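Local coordinates for probable UTP--glucose-1-phosphate uridylyltransferase YngB (Bacillus subtilis, PDB 7O2N), which catalyses the formation of UDP-glucose from glucose-1-phosphate and UTP, supplying a precursor for glycolipid and contributing to wall teichoic acid glucosylation, at residues A[63-68]-A[99-104]. Numbering follows the deposited sequence.
Sequences SIEDHF and IHYIRQ
One face of the Tyr-101 ring carries the side chain of Glu-65. Glu-65 CG sits over the middle of the ring, 3.5 Å from the centroid of Tyr-101 and only 10° off the normal, a CH-pi contact. The Glu-65 carboxylate continues over the same ring, stacked with the two planes 27° apart. This follows from its torsions: CG of Glu-65 is anti to the carbonyl carbon, and the chain then runs extended, which carries the carboxylate from the phenol end of the ring toward CG of Tyr-101. Ile-64 CG2 meets the same ring obliquely, 4.2 Å from Tyr-101 CE1. The phenol end of the ring points at the helix near Glu-65. On the Phe-68 ring, one face is taken by CD2 of its neighbour His-67. Ile-99 approaches that ring obliquely, and its CG1 lies 4.2 Å from Phe-68 CB. With an alanine at Tyr-101, the Glu-65 methylenes would probably lose their aromatic platform and a gap would open toward the helix. Beyond the ring, Glu-65 OE2 and Arg-103 NH1 are 4.4 Å apart. This is too long for a salt bridge, though the opposite charges probably attract weakly.

Helix segment 63-67 and strand segment 99-103 run nearly antiparallel, at 164°, and their axes come within 10.0 Å. The strand pairs in parallel with strand 52-57, in the central sheet of the nucleotidyltransferase (GT-A type) fold, and Ile-99 and Tyr-101 both touch Ile-55 there. The contact thus lays a helix of the 52-57 to 98-103 crossover against the sheet. His-67 O accepts a hydrogen bond from Lys-23 of the second subunit. Phe-68 also touches Ile-38 and Val-42 of helix 37-47 and Ile-93 of helix 84-93.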
loop_
_atom_site.group_PDB
_atom_site.type_symbol
_atom_site.label_atom_id
_atom_site.label_comp_id
_atom_site.label_asym_id
_atom_site.label_seq_id
_atom_site.Cartn_x
_atom_site.Cartn_y
_atom_site.Cartn_z
ATOM N N SER A 63 -0.132 -13.827 0.042
ATOM C CA SER A 63 -1.166 -12.833 -0.193
ATOM C C SER A 63 -1.547 -12.685 -1.672
ATOM O O SER A 63 -2.705 -12.378 -1.972
ATOM C CB SER A 63 -0.856 -11.527 0.468
ATOM O OG SER A 63 0.350 -10.953 -0.004
ATOM N N ILE A 64 -0.604 -12.909 -2.598
ATOM C CA ILE A 64 -0.937 -12.821 -4.013
ATOM C C ILE A 64 -1.967 -13.901 -4.355
ATOM O O ILE A 64 -2.964 -13.620 -5.012
ATOM C CB ILE A 64 0.314 -12.930 -4.910
ATOM C CG1 ILE A 64 1.268 -11.745 -4.755
ATOM C CG2 ILE A 64 -0.033 -13.168 -6.372
ATOM C CD1 ILE A 64 2.711 -12.150 -4.991
ATOM N N GLU A 65 -1.716 -15.134 -3.894
ATOM C CA GLU A 65 -2.538 -16.297 -4.201
ATOM C C GLU A 65 -3.927 -16.140 -3.578
ATOM O O GLU A 65 -4.940 -16.537 -4.162
ATOM C CB GLU A 65 -1.846 -17.581 -3.716
ATOM C CG GLU A 65 -0.366 -17.651 -4.073
ATOM C CD GLU A 65 0.426 -18.792 -3.458
ATOM O OE1 GLU A 65 -0.183 -19.861 -3.248
ATOM O OE2 GLU A 65 1.652 -18.615 -3.204
ATOM N N ASP A 66 -3.950 -15.572 -2.373
ATOM C CA ASP A 66 -5.163 -15.350 -1.628
ATOM C C ASP A 66 -5.999 -14.286 -2.332
ATOM O O ASP A 66 -7.208 -14.425 -2.429
ATOM C CB ASP A 66 -4.826 -14.962 -0.191
ATOM C CG ASP A 66 -4.688 -16.151 0.748
ATOM O OD1 ASP A 66 -5.324 -17.240 0.487
ATOM O OD2 ASP A 66 -3.987 -15.986 1.766
ATOM N N HIS A 67 -5.345 -13.232 -2.820
ATOM C CA HIS A 67 -6.034 -12.114 -3.441
ATOM C C HIS A 67 -6.940 -12.605 -4.565
ATOM O O HIS A 67 -8.044 -12.099 -4.715
ATOM C CB HIS A 67 -5.046 -11.054 -3.942
ATOM C CG HIS A 67 -5.701 -9.787 -4.381
ATOM N ND1 HIS A 67 -6.120 -8.803 -3.473
ATOM C CD2 HIS A 67 -6.010 -9.336 -5.616
ATOM C CE1 HIS A 67 -6.686 -7.814 -4.145
ATOM N NE2 HIS A 67 -6.638 -8.122 -5.455
ATOM N N PHE A 68 -6.493 -13.595 -5.330
ATOM C CA PHE A 68 -7.233 -13.995 -6.512
ATOM C C PHE A 68 -8.131 -15.219 -6.264
ATOM O O PHE A 68 -8.543 -15.880 -7.211
ATOM C CB PHE A 68 -6.272 -14.191 -7.688
ATOM C CG PHE A 68 -5.583 -12.941 -8.175
ATOM C CD1 PHE A 68 -6.245 -12.003 -8.958
ATOM C CD2 PHE A 68 -4.256 -12.701 -7.853
ATOM C CE1 PHE A 68 -5.584 -10.876 -9.418
ATOM C CE2 PHE A 68 -3.602 -11.563 -8.306
ATOM C CZ PHE A 68 -4.264 -10.658 -9.100
ATOM N N ILE A 99 -5.375 -18.727 -12.416
ATOM C CA ILE A 99 -4.082 -18.326 -11.899
ATOM C C ILE A 99 -3.364 -19.543 -11.329
ATOM O O ILE A 99 -3.813 -20.099 -10.330
ATOM C CB ILE A 99 -4.251 -17.231 -10.835
ATOM C CG1 ILE A 99 -5.195 -16.115 -11.273
ATOM C CG2 ILE A 99 -2.900 -16.669 -10.448
ATOM C CD1 ILE A 99 -4.757 -15.392 -12.517
ATOM N N HIS A 100 -2.240 -19.912 -11.952
ATOM C CA HIS A 100 -1.388 -20.997 -11.479
ATOM C C HIS A 100 -0.149 -20.416 -10.792
ATOM O O HIS A 100 0.249 -19.308 -11.122
ATOM C CB HIS A 100 -0.989 -21.881 -12.673
ATOM C CG HIS A 100 -2.150 -22.386 -13.466
ATOM N ND1 HIS A 100 -3.119 -21.554 -13.982
ATOM C CD2 HIS A 100 -2.507 -23.630 -13.835
ATOM C CE1 HIS A 100 -4.026 -22.263 -14.615
ATOM N NE2 HIS A 100 -3.667 -23.537 -14.550
ATOM N N TYR A 101 0.457 -21.166 -9.857
ATOM C CA TYR A 101 1.676 -20.755 -9.163
ATOM C C TYR A 101 2.760 -21.827 -9.206
ATOM O O TYR A 101 2.494 -23.024 -9.164
ATOM C CB TYR A 101 1.413 -20.473 -7.687
ATOM C CG TYR A 101 0.326 -19.459 -7.521
ATOM C CD1 TYR A 101 0.578 -18.108 -7.701
ATOM C CD2 TYR A 101 -0.971 -19.862 -7.271
ATOM C CE1 TYR A 101 -0.443 -17.172 -7.604
ATOM C CE2 TYR A 101 -2.001 -18.941 -7.173
ATOM C CZ TYR A 101 -1.741 -17.589 -7.350
ATOM O OH TYR A 101 -2.748 -16.669 -7.238
ATOM N N ILE A 102 4.003 -21.377 -9.258
ATOM C CA ILE A 102 5.135 -22.259 -9.065
ATOM C C ILE A 102 6.120 -21.501 -8.202
ATOM O O ILE A 102 6.205 -20.281 -8.292
ATOM C CB ILE A 102 5.776 -22.659 -10.411
ATOM C CG1 ILE A 102 6.921 -23.650 -10.215
ATOM C CG2 ILE A 102 6.232 -21.453 -11.213
ATOM C CD1 ILE A 102 6.530 -25.076 -10.429
ATOM N N ARG A 103 6.850 -22.228 -7.365
ATOM C CA ARG A 103 7.873 -21.539 -6.602
ATOM C C ARG A 103 9.188 -21.544 -7.365
ATOM O O ARG A 103 9.634 -22.597 -7.803
ATOM C CB ARG A 103 8.015 -22.177 -5.229
ATOM C CG ARG A 103 7.587 -21.213 -4.148
ATOM C CD ARG A 103 6.313 -21.590 -3.441
ATOM N NE ARG A 103 6.743 -21.427 -2.062
ATOM C CZ ARG A 103 5.949 -21.219 -1.029
ATOM N NH1 ARG A 103 4.635 -21.128 -1.197
ATOM N NH2 ARG A 103 6.488 -21.108 0.171
ATOM N N GLN A 104 9.794 -20.366 -7.536
ATOM C CA GLN A 104 11.160 -20.315 -8.023
ATOM C C GLN A 104 12.043 -20.838 -6.902
ATOM O O GLN A 104 11.890 -20.426 -5.750
ATOM C CB GLN A 104 11.529 -18.883 -8.359
ATOM C CG GLN A 104 12.603 -18.814 -9.428
ATOM C CD GLN A 104 13.076 -17.395 -9.628
ATOM O OE1 GLN A 104 13.018 -16.562 -8.710
ATOM N NE2 GLN A 104 13.570 -17.138 -10.831
#